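Local atomic coordinates of arginine--tRNA ligase (Campylobacter jejuni, PDB entry 3FNR), a protein that catalyses the ATP-dependent attachment of L-arginine to its cognate tRNA, releasing AMP and diphosphate, as a monomeric class I aminoacyl-tRNA synthetase. Residues C238-G243 against N265-I270; I90-K95 against V103-Q108; N375-A380 against F432-L437; N176-S181 against D223-K228; K120-K125 against P137-W142. The protein carries 1 engineered substitution. All coordinates share one frame; numbering follows the deposited sequence.

Contact 1: residues C238-G243 against N265-I270; sequences CINIWG and NNLEII
Cys238 starts the pairing of two parallel strands: its N donates to Asn266 O and its O receives Glu268 N at 2.8 Å, while its CB rests against Leu267 CD1. Ile239, one step on, turns to the other face of the sheet beside Glu268, and its CG2 branch meets Ile270 CD1 at 3.7 Å; the Glu268 carboxylate has its main partner in Arg394. Asn240 repeats the two-way backbone pairing, taking Glu268 O with its N and offering its O to Ile270 N at 2.8 Å. The Asn240 side chain runs alongside Ile269, ND2 lying 3.5 Å from Ile269 CD1, although the amide nitrogen's hydrogen bond goes to His227. Ile241 sits beside Ile270 on the same face as Ile239, and Phe55 of helix 50-65 packs on both. At Trp242 the N bonds to Ile270 O at 2.9 Å, and the indole is roofed on one face by Ile269: CD1 stands 4.2 Å from the centroid of the six-membered ring in a CH-pi contact, and CG2 lies nearer the rim. Strand 237-243, helix 250-258 and strand 267-279 thus form a beta-alpha-beta crossover, the building unit of the Rossmann-like catalytic domain of class I synthetases.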
# COMPACT_ATOMS: atom_id res chain seq x y z
N CYS A 238 -15.16 -7.06 1.65
CA CYS A 238 -13.76 -7.41 1.87
C CYS A 238 -12.96 -7.23 0.59
O CYS A 238 -13.32 -7.77 -0.46
CB CYS A 238 -13.58 -8.85 2.38
SG CYS A 238 -14.25 -9.18 4.03
N ILE A 239 -11.87 -6.48 0.69
CA ILE A 239 -10.97 -6.26 -0.45
C ILE A 239 -9.64 -6.98 -0.22
O ILE A 239 -9.05 -6.88 0.85
CB ILE A 239 -10.69 -4.75 -0.64
CG1 ILE A 239 -12.00 -3.95 -0.63
CG2 ILE A 239 -9.87 -4.52 -1.91
CD1 ILE A 239 -11.80 -2.42 -0.68
N ASN A 240 -9.20 -7.74 -1.23
CA ASN A 240 -7.86 -8.29 -1.26
C ASN A 240 -7.04 -7.61 -2.35
O ASN A 240 -7.57 -7.26 -3.40
CB ASN A 240 -7.89 -9.78 -1.58
CG ASN A 240 -8.54 -10.61 -0.50
OD1 ASN A 240 -8.81 -10.13 0.62
ND2 ASN A 240 -8.82 -11.87 -0.83
N ILE A 241 -5.74 -7.45 -2.11
CA ILE A 241 -4.82 -7.08 -3.17
C ILE A 241 -3.86 -8.25 -3.39
O ILE A 241 -3.05 -8.58 -2.51
CB ILE A 241 -4.06 -5.78 -2.86
CG1 ILE A 241 -5.04 -4.61 -2.68
CG2 ILE A 241 -3.07 -5.46 -3.98
CD1 ILE A 241 -4.42 -3.39 -2.09
N TRP A 242 -3.96 -8.88 -4.55
CA TRP A 242 -3.12 -10.03 -4.88
C TRP A 242 -2.21 -9.69 -6.05
O TRP A 242 -2.50 -8.77 -6.82
CB TRP A 242 -3.98 -11.24 -5.26
CG TRP A 242 -4.79 -11.87 -4.14
CD1 TRP A 242 -4.73 -11.57 -2.80
CD2 TRP A 242 -5.76 -12.92 -4.28
NE1 TRP A 242 -5.62 -12.35 -2.11
CE2 TRP A 242 -6.26 -13.20 -2.98
CE3 TRP A 242 -6.26 -13.66 -5.37
CZ2 TRP A 242 -7.24 -14.18 -2.74
CZ3 TRP A 242 -7.24 -14.63 -5.13
CH2 TRP A 242 -7.72 -14.88 -3.82
N GLY A 243 -1.11 -10.43 -6.18
CA GLY A 243 -0.25 -10.32 -7.34
C GLY A 243 -0.99 -10.85 -8.55
O GLY A 243 -1.76 -11.81 -8.42
N ASN A 265 -19.71 -11.61 -4.48
CA ASN A 265 -19.55 -10.24 -4.96
C ASN A 265 -19.11 -9.26 -3.87
O ASN A 265 -18.68 -8.15 -4.18
CB ASN A 265 -20.82 -9.73 -5.63
CG ASN A 265 -21.04 -10.32 -7.02
OD1 ASN A 265 -20.11 -10.82 -7.66
ND2 ASN A 265 -22.28 -10.25 -7.49
N ASN A 266 -19.23 -9.66 -2.61
CA ASN A 266 -18.74 -8.87 -1.48
C ASN A 266 -17.26 -9.14 -1.16
O ASN A 266 -16.71 -8.56 -0.22
CB ASN A 266 -19.63 -9.07 -0.26
CG ASN A 266 -21.01 -8.45 -0.44
OD1 ASN A 266 -21.20 -7.57 -1.29
ND2 ASN A 266 -21.98 -8.90 0.34
N LEU A 267 -16.63 -10.01 -1.95
CA LEU A 267 -15.18 -10.15 -1.97
C LEU A 267 -14.63 -9.58 -3.27
O LEU A 267 -14.85 -10.12 -4.36
CB LEU A 267 -14.77 -11.62 -1.77
CG LEU A 267 -13.26 -11.91 -1.65
CD1 LEU A 267 -12.63 -11.24 -0.43
CD2 LEU A 267 -13.03 -13.40 -1.59
N GLU A 268 -13.93 -8.46 -3.14
CA GLU A 268 -13.38 -7.74 -4.28
C GLU A 268 -11.90 -8.03 -4.36
O GLU A 268 -11.16 -7.73 -3.42
CB GLU A 268 -13.65 -6.24 -4.07
CG GLU A 268 -13.02 -5.31 -5.10
CD GLU A 268 -13.21 -3.83 -4.78
OE1 GLU A 268 -14.20 -3.47 -4.10
OE2 GLU A 268 -12.36 -3.03 -5.22
N ILE A 269 -11.45 -8.64 -5.45
CA ILE A 269 -10.02 -8.92 -5.64
C ILE A 269 -9.40 -7.87 -6.56
O ILE A 269 -9.82 -7.72 -7.71
CB ILE A 269 -9.75 -10.34 -6.26
CG1 ILE A 269 -10.52 -11.46 -5.53
CG2 ILE A 269 -8.25 -10.62 -6.30
CD1 ILE A 269 -10.21 -11.62 -4.06
N ILE A 270 -8.42 -7.14 -6.04
CA ILE A 270 -7.64 -6.19 -6.84
C ILE A 270 -6.29 -6.82 -7.20
O ILE A 270 -5.58 -7.30 -6.33
CB ILE A 270 -7.42 -4.87 -6.09
CG1 ILE A 270 -8.75 -4.13 -5.93
CG2 ILE A 270 -6.37 -3.99 -6.79
CD1 ILE A 270 -8.67 -2.95 -5.01

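Contact 2: residues I90-K95 against V103-Q108; sequences ILLSVK and VEYPEQ
Leu92 and Tyr105 carry this contact, their side chains running antiparallel, side against side. The leucine reaches out from the helix with a first torsion away from the staggered values (chi1 -95°), which brings its CD2 branch to 3.7 Å from Tyr105 CD1 and equally near CE1; the methyl meets the ring at an oblique angle. The same Leu92 CD2 also touches Pro106 CD at 4.0 Å, so one methyl lies against two consecutive residues of the loop. Tyr105 has CG opposite its own carbonyl carbon (chi1 -84°), and the ring passes along the leucine until the hydroxyl lies by the helix backbone, Tyr105 OH 3.7 Å from Leu92 O; a weak hydrogen bond to Glu96 engages that hydroxyl. After helix 80-98 the chain doubles back, and residues 103-106 cover a flank of the helix they have just left. One turn further along the helix, Val103 CG1 settles against the aliphatic part of Lys95, 3.8 Å from both CB and CD. Beyond CG the lysine chain is fully extended and carries its ammonium away from the loop, whereas Val103 CG2 approaches Leu92 O at 4.2 Å. Ser93, facing away from the loop, bonds through OG to Ile90 O, which also accepts Val94 N.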
# COMPACT_ATOMS: atom_id res chain seq x y z
N ILE A 90 18.93 -19.73 10.28
CA ILE A 90 19.65 -18.97 11.31
C ILE A 90 20.66 -19.84 12.04
O ILE A 90 21.80 -19.42 12.26
CB ILE A 90 18.68 -18.34 12.34
CG1 ILE A 90 17.85 -17.25 11.66
CG2 ILE A 90 19.42 -17.73 13.55
CD1 ILE A 90 16.61 -16.94 12.41
N LEU A 91 20.23 -21.05 12.40
CA LEU A 91 21.10 -22.06 13.00
C LEU A 91 22.33 -22.34 12.14
O LEU A 91 23.46 -22.38 12.65
CB LEU A 91 20.32 -23.37 13.22
CG LEU A 91 21.12 -24.59 13.68
CD1 LEU A 91 21.33 -24.53 15.18
CD2 LEU A 91 20.46 -25.89 13.28
N LEU A 92 22.10 -22.50 10.84
CA LEU A 92 23.15 -22.82 9.88
C LEU A 92 24.17 -21.70 9.70
O LEU A 92 25.37 -21.96 9.59
CB LEU A 92 22.53 -23.22 8.53
CG LEU A 92 22.28 -24.70 8.21
CD1 LEU A 92 21.67 -25.50 9.36
CD2 LEU A 92 21.40 -24.82 6.97
N SER A 93 23.69 -20.46 9.71
CA SER A 93 24.58 -19.31 9.59
C SER A 93 25.29 -18.96 10.91
O SER A 93 26.33 -18.30 10.89
CB SER A 93 23.86 -18.09 9.01
OG SER A 93 23.07 -17.45 9.99
N VAL A 94 24.72 -19.40 12.04
CA VAL A 94 25.43 -19.37 13.33
C VAL A 94 26.60 -20.35 13.27
O VAL A 94 27.72 -20.02 13.68
CB VAL A 94 24.48 -19.67 14.54
CG1 VAL A 94 25.24 -20.21 15.76
CG2 VAL A 94 23.70 -18.43 14.94
N LYS A 95 26.34 -21.54 12.72
CA LYS A 95 27.34 -22.60 12.60
C LYS A 95 28.53 -22.26 11.69
O LYS A 95 29.66 -22.64 11.98
CB LYS A 95 26.69 -23.91 12.15
CG LYS A 95 25.95 -24.65 13.25
CD LYS A 95 25.40 -25.99 12.75
CE LYS A 95 24.80 -26.81 13.89
NZ LYS A 95 24.11 -28.04 13.41
N VAL A 103 29.31 -26.99 7.05
CA VAL A 103 27.91 -27.42 7.19
C VAL A 103 27.23 -27.83 5.87
O VAL A 103 27.52 -27.28 4.81
CB VAL A 103 27.03 -26.36 7.92
CG1 VAL A 103 27.18 -26.50 9.43
CG2 VAL A 103 27.37 -24.95 7.46
N GLU A 104 26.34 -28.81 5.98
CA GLU A 104 25.49 -29.25 4.88
C GLU A 104 24.38 -28.23 4.62
O GLU A 104 23.70 -27.79 5.56
CB GLU A 104 24.87 -30.61 5.21
CG GLU A 104 25.57 -31.80 4.58
CD GLU A 104 25.05 -32.13 3.19
OE1 GLU A 104 23.97 -31.62 2.81
OE2 GLU A 104 25.71 -32.91 2.47
N TYR A 105 24.21 -27.85 3.36
CA TYR A 105 23.14 -26.93 2.97
C TYR A 105 22.10 -27.61 2.07
O TYR A 105 22.46 -28.27 1.09
CB TYR A 105 23.71 -25.69 2.29
CG TYR A 105 24.18 -24.62 3.26
CD1 TYR A 105 23.26 -23.81 3.92
CD2 TYR A 105 25.53 -24.42 3.51
CE1 TYR A 105 23.68 -22.83 4.81
CE2 TYR A 105 25.96 -23.44 4.40
CZ TYR A 105 25.03 -22.65 5.05
OH TYR A 105 25.44 -21.67 5.93
N PRO A 106 20.80 -27.44 2.40
CA PRO A 106 19.70 -27.94 1.57
C PRO A 106 19.52 -27.13 0.28
O PRO A 106 20.21 -26.13 0.08
CB PRO A 106 18.46 -27.77 2.47
CG PRO A 106 19.00 -27.44 3.84
CD PRO A 106 20.30 -26.76 3.60
N GLU A 107 18.60 -27.57 -0.57
CA GLU A 107 18.38 -26.91 -1.86
C GLU A 107 17.56 -25.62 -1.73
O GLU A 107 17.62 -24.75 -2.60
CB GLU A 107 17.75 -27.87 -2.87
CG GLU A 107 18.59 -29.12 -3.16
CD GLU A 107 20.04 -28.82 -3.53
OE1 GLU A 107 20.95 -29.38 -2.87
OE2 GLU A 107 20.28 -28.01 -4.45
N GLN A 108 16.80 -25.50 -0.64
CA GLN A 108 16.04 -24.29 -0.34
C GLN A 108 16.37 -23.80 1.07
O GLN A 108 16.08 -24.49 2.05
CB GLN A 108 14.53 -24.53 -0.47
CG GLN A 108 14.04 -24.93 -1.87
CD GLN A 108 14.06 -23.78 -2.88
OE1 GLN A 108 13.93 -22.61 -2.52
NE2 GLN A 108 14.23 -24.12 -4.15

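Contact 3: residues N375-A380 against F432-L437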
# COMPACT_ATOMS: atom_id res chain seq x y z
N ASN A 375 -9.47 29.04 -14.54
CA ASN A 375 -9.22 27.61 -14.81
C ASN A 375 -8.45 26.96 -13.67
O ASN A 375 -8.80 25.87 -13.23
CB ASN A 375 -8.44 27.41 -16.11
CG ASN A 375 -9.25 27.72 -17.36
OD1 ASN A 375 -10.48 27.86 -17.31
ND2 ASN A 375 -8.56 27.82 -18.48
N LEU A 376 -7.41 27.65 -13.21
CA LEU A 376 -6.54 27.15 -12.16
C LEU A 376 -7.29 27.09 -10.84
O LEU A 376 -7.08 26.16 -10.06
CB LEU A 376 -5.29 28.02 -12.04
CG LEU A 376 -4.13 27.55 -11.15
CD1 LEU A 376 -3.55 26.23 -11.62
CD2 LEU A 376 -3.06 28.63 -11.13
N LEU A 377 -8.15 28.08 -10.61
CA LEU A 377 -9.04 28.10 -9.46
C LEU A 377 -9.99 26.91 -9.49
O LEU A 377 -10.11 26.18 -8.50
CB LEU A 377 -9.83 29.42 -9.42
CG LEU A 377 -11.01 29.61 -8.46
CD1 LEU A 377 -10.57 29.52 -7.02
CD2 LEU A 377 -11.68 30.95 -8.72
N PHE A 378 -10.64 26.70 -10.64
CA PHE A 378 -11.51 25.55 -10.82
C PHE A 378 -10.76 24.26 -10.56
O PHE A 378 -11.26 23.39 -9.84
CB PHE A 378 -12.11 25.49 -12.23
CG PHE A 378 -12.98 24.27 -12.46
CD1 PHE A 378 -14.30 24.25 -12.00
CD2 PHE A 378 -12.47 23.14 -13.10
CE1 PHE A 378 -15.10 23.12 -12.20
CE2 PHE A 378 -13.26 22.01 -13.29
CZ PHE A 378 -14.58 22.00 -12.84
N GLU A 379 -9.57 24.15 -11.15
CA GLU A 379 -8.72 22.97 -11.02
C GLU A 379 -8.40 22.69 -9.56
O GLU A 379 -8.46 21.55 -9.11
CB GLU A 379 -7.43 23.15 -11.84
CG GLU A 379 -6.68 21.85 -12.13
CD GLU A 379 -5.50 22.03 -13.08
OE1 GLU A 379 -5.05 21.03 -13.68
OE2 GLU A 379 -5.02 23.18 -13.24
N ALA A 380 -8.08 23.75 -8.80
CA ALA A 380 -7.80 23.61 -7.37
C ALA A 380 -9.00 23.00 -6.65
O ALA A 380 -8.85 22.03 -5.91
CB ALA A 380 -7.42 24.96 -6.75
N PHE A 432 -3.28 31.26 -5.15
CA PHE A 432 -2.10 30.43 -4.89
C PHE A 432 -2.27 29.61 -3.62
O PHE A 432 -1.88 28.44 -3.58
CB PHE A 432 -0.83 31.28 -4.81
CG PHE A 432 -0.32 31.76 -6.15
CD1 PHE A 432 0.98 32.23 -6.27
CD2 PHE A 432 -1.12 31.74 -7.30
CE1 PHE A 432 1.47 32.68 -7.48
CE2 PHE A 432 -0.65 32.20 -8.52
CZ PHE A 432 0.65 32.67 -8.61
N SER A 433 -2.89 30.21 -2.60
CA SER A 433 -3.08 29.55 -1.30
C SER A 433 -3.98 28.34 -1.45
O SER A 433 -3.81 27.35 -0.75
CB SER A 433 -3.65 30.51 -0.26
OG SER A 433 -5.03 30.75 -0.50
N LEU A 434 -4.91 28.43 -2.39
CA LEU A 434 -5.80 27.32 -2.69
C LEU A 434 -5.11 26.20 -3.49
O LEU A 434 -5.38 25.03 -3.25
CB LEU A 434 -7.03 27.84 -3.41
CG LEU A 434 -8.23 26.91 -3.49
CD1 LEU A 434 -8.80 26.61 -2.11
CD2 LEU A 434 -9.23 27.60 -4.35
N VAL A 435 -4.24 26.57 -4.42
CA VAL A 435 -3.41 25.61 -5.16
C VAL A 435 -2.47 24.85 -4.21
O VAL A 435 -2.37 23.63 -4.28
CB VAL A 435 -2.61 26.30 -6.30
CG1 VAL A 435 -1.72 25.30 -7.05
CG2 VAL A 435 -3.56 27.00 -7.28
N ALA A 436 -1.82 25.59 -3.32
CA ALA A 436 -0.97 24.98 -2.30
C ALA A 436 -1.75 23.98 -1.44
O ALA A 436 -1.21 22.93 -1.09
CB ALA A 436 -0.34 26.06 -1.42
N LEU A 437 -3.01 24.29 -1.15
CA LEU A 437 -3.85 23.45 -0.31
C LEU A 437 -4.24 22.15 -1.00
O LEU A 437 -4.22 21.09 -0.36
CB LEU A 437 -5.09 24.22 0.15
CG LEU A 437 -6.13 23.49 1.02
CD1 LEU A 437 -5.53 22.99 2.34
CD2 LEU A 437 -7.34 24.36 1.26
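Leu434 meets both Leu377 and Ala380, and this is the tightest part of the contact. Its CD2 branch comes 3.6 Å from Leu377 CD1, the two leucines approaching at a slant, while Leu434 CG lies 3.9 Å from Ala380 CB. The alanine's short side chain lets the backbones draw together, with Ala380 CA only 5.3 Å from Val435 CA. Segments 375-380 and 432-437, of helices 371-381 and 425-445, run in roughly the same direction at 34°, within the all-helical DALR anticodon-binding domain of the synthetase. Packing is less close at Leu376, whose CG faces Val435 CG2 at 4.0 Å, the two side chains crossing at about a right angle; the valine's CG1 is anti to its backbone N (chi1 179°), which leaves CG2 as the branch that meets the leucine. The outer side of the 375-380 segment behaves differently: Asn375 and Phe378 are exposed and take no part. Across the buried side, Leu8 of the N-terminal helix 5-17 covers Leu377, and Ala12 and Ala15 cover Leu434.

Contact 4: residues N176-S181 against D223-K228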
# COMPACT_ATOMS: atom_id res chain seq x y z
N ASN A 176 -12.69 -26.97 11.87
CA ASN A 176 -13.87 -27.81 11.96
C ASN A 176 -15.17 -27.07 11.63
O ASN A 176 -16.00 -27.60 10.88
CB ASN A 176 -13.94 -28.54 13.30
CG ASN A 176 -13.02 -29.75 13.35
OD1 ASN A 176 -11.83 -29.66 13.06
ND2 ASN A 176 -13.59 -30.90 13.69
N ALA A 177 -15.32 -25.86 12.16
CA ALA A 177 -16.49 -25.01 11.89
C ALA A 177 -16.62 -24.66 10.40
O ALA A 177 -17.73 -24.56 9.88
CB ALA A 177 -16.44 -23.75 12.74
N THR A 178 -15.48 -24.49 9.73
CA THR A 178 -15.44 -24.26 8.29
C THR A 178 -15.92 -25.49 7.52
O THR A 178 -16.78 -25.37 6.64
CB THR A 178 -14.00 -23.86 7.83
OG1 THR A 178 -13.62 -22.65 8.47
CG2 THR A 178 -13.93 -23.69 6.31
N LEU A 179 -15.39 -26.66 7.86
CA LEU A 179 -15.81 -27.92 7.26
C LEU A 179 -17.32 -28.11 7.41
O LEU A 179 -18.02 -28.37 6.43
CB LEU A 179 -15.04 -29.10 7.85
CG LEU A 179 -13.53 -29.12 7.59
CD1 LEU A 179 -12.88 -30.30 8.29
CD2 LEU A 179 -13.21 -29.14 6.11
N GLU A 180 -17.80 -27.92 8.64
CA GLU A 180 -19.22 -28.02 8.95
C GLU A 180 -20.09 -27.09 8.11
O GLU A 180 -21.07 -27.54 7.51
CB GLU A 180 -19.46 -27.83 10.45
CG GLU A 180 -19.15 -29.08 11.25
CD GLU A 180 -20.10 -30.22 10.91
OE1 GLU A 180 -19.77 -31.05 10.03
OE2 GLU A 180 -21.20 -30.27 11.50
N SER A 181 -19.70 -25.82 8.05
CA SER A 181 -20.46 -24.81 7.30
C SER A 181 -20.47 -25.14 5.81
O SER A 181 -21.50 -25.02 5.15
CB SER A 181 -19.91 -23.41 7.55
OG SER A 181 -20.61 -22.43 6.79
N ASP A 223 -6.75 -20.82 3.91
CA ASP A 223 -7.20 -19.58 3.26
C ASP A 223 -8.71 -19.40 3.38
O ASP A 223 -9.18 -18.30 3.68
CB ASP A 223 -6.75 -19.57 1.80
CG ASP A 223 -6.51 -18.15 1.26
OD1 ASP A 223 -6.54 -17.18 2.06
OD2 ASP A 223 -6.28 -18.02 0.04
N ILE A 224 -9.46 -20.48 3.17
CA ILE A 224 -10.92 -20.49 3.34
C ILE A 224 -11.36 -20.15 4.78
O ILE A 224 -12.23 -19.27 4.97
CB ILE A 224 -11.52 -21.84 2.92
CG1 ILE A 224 -11.29 -22.07 1.42
CG2 ILE A 224 -13.02 -21.86 3.20
CD1 ILE A 224 -11.78 -23.39 0.93
N VAL A 225 -10.73 -20.81 5.75
CA VAL A 225 -10.93 -20.54 7.19
C VAL A 225 -10.77 -19.06 7.54
O VAL A 225 -11.64 -18.47 8.18
CB VAL A 225 -9.95 -21.39 8.06
CG1 VAL A 225 -9.96 -20.95 9.52
CG2 VAL A 225 -10.26 -22.88 7.95
N TYR A 226 -9.66 -18.46 7.10
CA TYR A 226 -9.39 -17.05 7.32
C TYR A 226 -10.45 -16.16 6.67
O TYR A 226 -10.98 -15.24 7.30
CB TYR A 226 -8.00 -16.68 6.78
CG TYR A 226 -7.65 -15.22 6.94
CD1 TYR A 226 -7.84 -14.58 8.16
CD2 TYR A 226 -7.12 -14.48 5.88
CE1 TYR A 226 -7.54 -13.24 8.32
CE2 TYR A 226 -6.80 -13.13 6.04
CZ TYR A 226 -7.02 -12.52 7.26
OH TYR A 226 -6.71 -11.20 7.45
N HIS A 227 -10.75 -16.46 5.42
CA HIS A 227 -11.75 -15.68 4.68
C HIS A 227 -13.15 -15.78 5.27
O HIS A 227 -13.89 -14.79 5.27
CB HIS A 227 -11.71 -16.05 3.21
CG HIS A 227 -10.66 -15.32 2.45
ND1 HIS A 227 -9.35 -15.72 2.41
CD2 HIS A 227 -10.73 -14.17 1.72
CE1 HIS A 227 -8.65 -14.87 1.67
NE2 HIS A 227 -9.47 -13.92 1.25
N LYS A 228 -13.49 -16.96 5.81
CA LYS A 228 -14.75 -17.15 6.53
C LYS A 228 -14.85 -16.19 7.72
O LYS A 228 -15.89 -15.56 7.92
CB LYS A 228 -14.87 -18.60 7.02
CG LYS A 228 -16.19 -18.89 7.75
CD LYS A 228 -16.23 -20.31 8.29
CE LYS A 228 -17.47 -20.54 9.13
NZ LYS A 228 -17.29 -19.98 10.50
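Thr178 of one helix meets Ile224, Val225 and Lys228 of another in a near-perpendicular helix-helix packing, the axes of the two segments crossing at 86° and passing 9.7 Å apart, within the class I catalytic domain. The apolar contacts come first. Thr178 CG2, anti to its backbone N, lies 3.7 Å from Ile224 CG2, and the threonine and Val225 side chains stand at about a right angle, with Val225 CG2 3.9 Å from Thr178 CB. Ile210 of strand 208-211 also reaches Ile224, so the isoleucine joins this crossing to the small antiparallel sheet.

The second group sets a polar atom against carbon. Thr178 OG1 is 3.4 Å from Val225 CG2 and 3.5 Å from Lys228 CD, but its hydrogen bond goes back to Ala174 O, just ahead of its own helix. That bond keeps the hydroxyl beside the backbone N (chi1 -61°) and leaves CG2 for the isoleucine.

Lys228 makes the third kind of contact, a long aliphatic chain laid against a helix. Extended through chi3, it lies head to tail with Thr178 and brings CE 4.1 Å from both Ser181 CB and Ala177 O. Within helix 219-231, His227 ND1 donates to Asp223 O, which lies in the plane of the imidazole, and the ring's ND1 stands above the carbonyl plane, 2.9 Å from that oxygen.

Contact 5: residues K120-K125 against P137-W142; sequences KEAFEK and PSLADW
This is a contact of two helices joined by a short connection, in which the indole of Trp142 bridges helix 136-157 to helix 113-126 on the periphery of the catalytic domain. The axes of the two segments pass 11.8 Å apart at 117°, and the wide separation is spanned largely by that one aromatic side chain. With CG anti to the backbone N (chi1 172°), the six-membered ring is sent across to the facing backbone, where Trp142 CH2 lies 3.6 Å from Ala122 N. Glu121 CB comes at the ring edge, near its plane, 3.7 Å from Trp142 CH2. Ala122 CB meets Trp142 CZ3 at 3.8 Å, and beside the indole, Leu139 CD2 reaches the same methyl, Ala122 CB, at 4.1 Å. Lys125 brings only its CG close to the indole, near NE1. Phe126, just beyond the first segment, meets the tryptophan edge-to-face. Ile90 of helix 80-98 packs on Leu139, making the whole a small bundle of three sequential helices with an aromatic and aliphatic core.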
# COMPACT_ATOMS: atom_id res chain seq x y z
N LYS A 120 23.66 -13.19 14.59
CA LYS A 120 24.47 -12.50 15.59
C LYS A 120 23.61 -12.06 16.77
O LYS A 120 24.08 -12.07 17.91
CB LYS A 120 25.18 -11.29 14.98
CG LYS A 120 26.42 -11.63 14.17
CD LYS A 120 27.23 -10.38 13.82
CE LYS A 120 28.02 -9.86 15.02
NZ LYS A 120 28.85 -8.67 14.69
N GLU A 121 22.37 -11.67 16.48
CA GLU A 121 21.39 -11.35 17.51
C GLU A 121 21.02 -12.61 18.28
O GLU A 121 20.86 -12.56 19.50
CB GLU A 121 20.13 -10.73 16.90
CG GLU A 121 20.04 -9.21 17.01
CD GLU A 121 18.71 -8.67 16.47
OE1 GLU A 121 17.96 -8.03 17.25
OE2 GLU A 121 18.41 -8.89 15.27
N ALA A 122 20.90 -13.72 17.56
CA ALA A 122 20.52 -15.01 18.14
C ALA A 122 21.60 -15.56 19.08
O ALA A 122 21.30 -16.01 20.18
CB ALA A 122 20.21 -16.03 17.04
N PHE A 123 22.85 -15.49 18.62
CA PHE A 123 23.99 -16.00 19.38
C PHE A 123 24.22 -15.22 20.68
O PHE A 123 24.63 -15.79 21.69
CB PHE A 123 25.25 -15.98 18.52
CG PHE A 123 26.42 -16.66 19.14
CD1 PHE A 123 26.50 -18.05 19.19
CD2 PHE A 123 27.47 -15.91 19.68
CE1 PHE A 123 27.60 -18.68 19.76
CE2 PHE A 123 28.58 -16.54 20.26
CZ PHE A 123 28.64 -17.92 20.30
N GLU A 124 23.92 -13.92 20.64
CA GLU A 124 24.06 -13.04 21.80
C GLU A 124 22.96 -13.28 22.85
O GLU A 124 23.21 -13.19 24.05
CB GLU A 124 24.03 -11.58 21.35
CG GLU A 124 24.74 -10.62 22.30
CD GLU A 124 26.24 -10.87 22.36
OE1 GLU A 124 26.77 -11.00 23.49
OE2 GLU A 124 26.88 -10.96 21.29
N LYS A 125 21.76 -13.58 22.37
CA LYS A 125 20.58 -13.77 23.22
C LYS A 125 20.57 -15.15 23.89
O LYS A 125 20.33 -15.26 25.10
CB LYS A 125 19.30 -13.54 22.39
CG LYS A 125 18.00 -14.13 22.94
CD LYS A 125 17.34 -13.23 23.96
CE LYS A 125 15.96 -13.74 24.32
NZ LYS A 125 15.31 -12.88 25.36
N PRO A 137 12.47 -24.84 16.31
CA PRO A 137 11.20 -24.10 16.39
C PRO A 137 11.13 -23.05 17.50
O PRO A 137 10.33 -22.13 17.40
CB PRO A 137 10.15 -25.19 16.62
CG PRO A 137 10.88 -26.31 17.22
CD PRO A 137 12.29 -26.26 16.71
N SER A 138 11.97 -23.17 18.52
CA SER A 138 12.12 -22.11 19.52
C SER A 138 12.84 -20.90 18.91
O SER A 138 12.53 -19.75 19.25
CB SER A 138 12.89 -22.60 20.75
OG SER A 138 12.13 -23.55 21.47
N LEU A 139 13.79 -21.19 18.02
CA LEU A 139 14.57 -20.17 17.32
C LEU A 139 13.69 -19.48 16.27
O LEU A 139 13.71 -18.26 16.16
CB LEU A 139 15.79 -20.81 16.63
CG LEU A 139 17.17 -20.14 16.61
CD1 LEU A 139 18.00 -20.73 15.49
CD2 LEU A 139 17.12 -18.62 16.48
N ALA A 140 12.93 -20.29 15.53
CA ALA A 140 12.00 -19.81 14.51
C ALA A 140 10.91 -18.89 15.07
O ALA A 140 10.58 -17.90 14.43
CB ALA A 140 11.38 -20.98 13.78
N ASP A 141 10.36 -19.22 16.24
CA ASP A 141 9.36 -18.37 16.91
C ASP A 141 9.92 -17.00 17.27
O ASP A 141 9.25 -15.97 17.06
CB ASP A 141 8.82 -19.04 18.18
CG ASP A 141 7.91 -20.23 17.88
OD1 ASP A 141 7.45 -20.38 16.73
OD2 ASP A 141 7.66 -21.02 18.82
N TRP A 142 11.13 -17.00 17.83
CA TRP A 142 11.85 -15.77 18.19
C TRP A 142 12.20 -14.98 16.93
O TRP A 142 12.09 -13.75 16.92
CB TRP A 142 13.14 -16.12 18.95
CG TRP A 142 14.05 -14.93 19.19
CD1 TRP A 142 13.99 -14.05 20.23
CD2 TRP A 142 15.16 -14.51 18.38
NE1 TRP A 142 14.98 -13.10 20.12
CE2 TRP A 142 15.72 -13.36 18.99
CE3 TRP A 142 15.74 -15.00 17.20
CZ2 TRP A 142 16.82 -12.69 18.46
CZ3 TRP A 142 16.84 -14.33 16.67
CH2 TRP A 142 17.36 -13.18 17.30

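In the fold
From the N terminus the chain first closes contact 2, where the loop after helix 80-98 folds back on that helix, and then contact 5, between helices 113-126 and 136-157. These two share one helical cluster: Ile90 meets both Leu139 and Ala122, and Leu91 meets Leu139. Contact 4 closes a 41-residue excursion through the small antiparallel sheet, and helix 219-231 leads into strand 237-243 of contact 1, which closes the 21-residue crossover through helix 250-258; His227 and Asn240 join the two. Contact 3, in the anticodon-binding domain, closes a 51-residue, mostly helical span, its centre about 60 Å from that of contact 2. All five run in series; none nests or crosses.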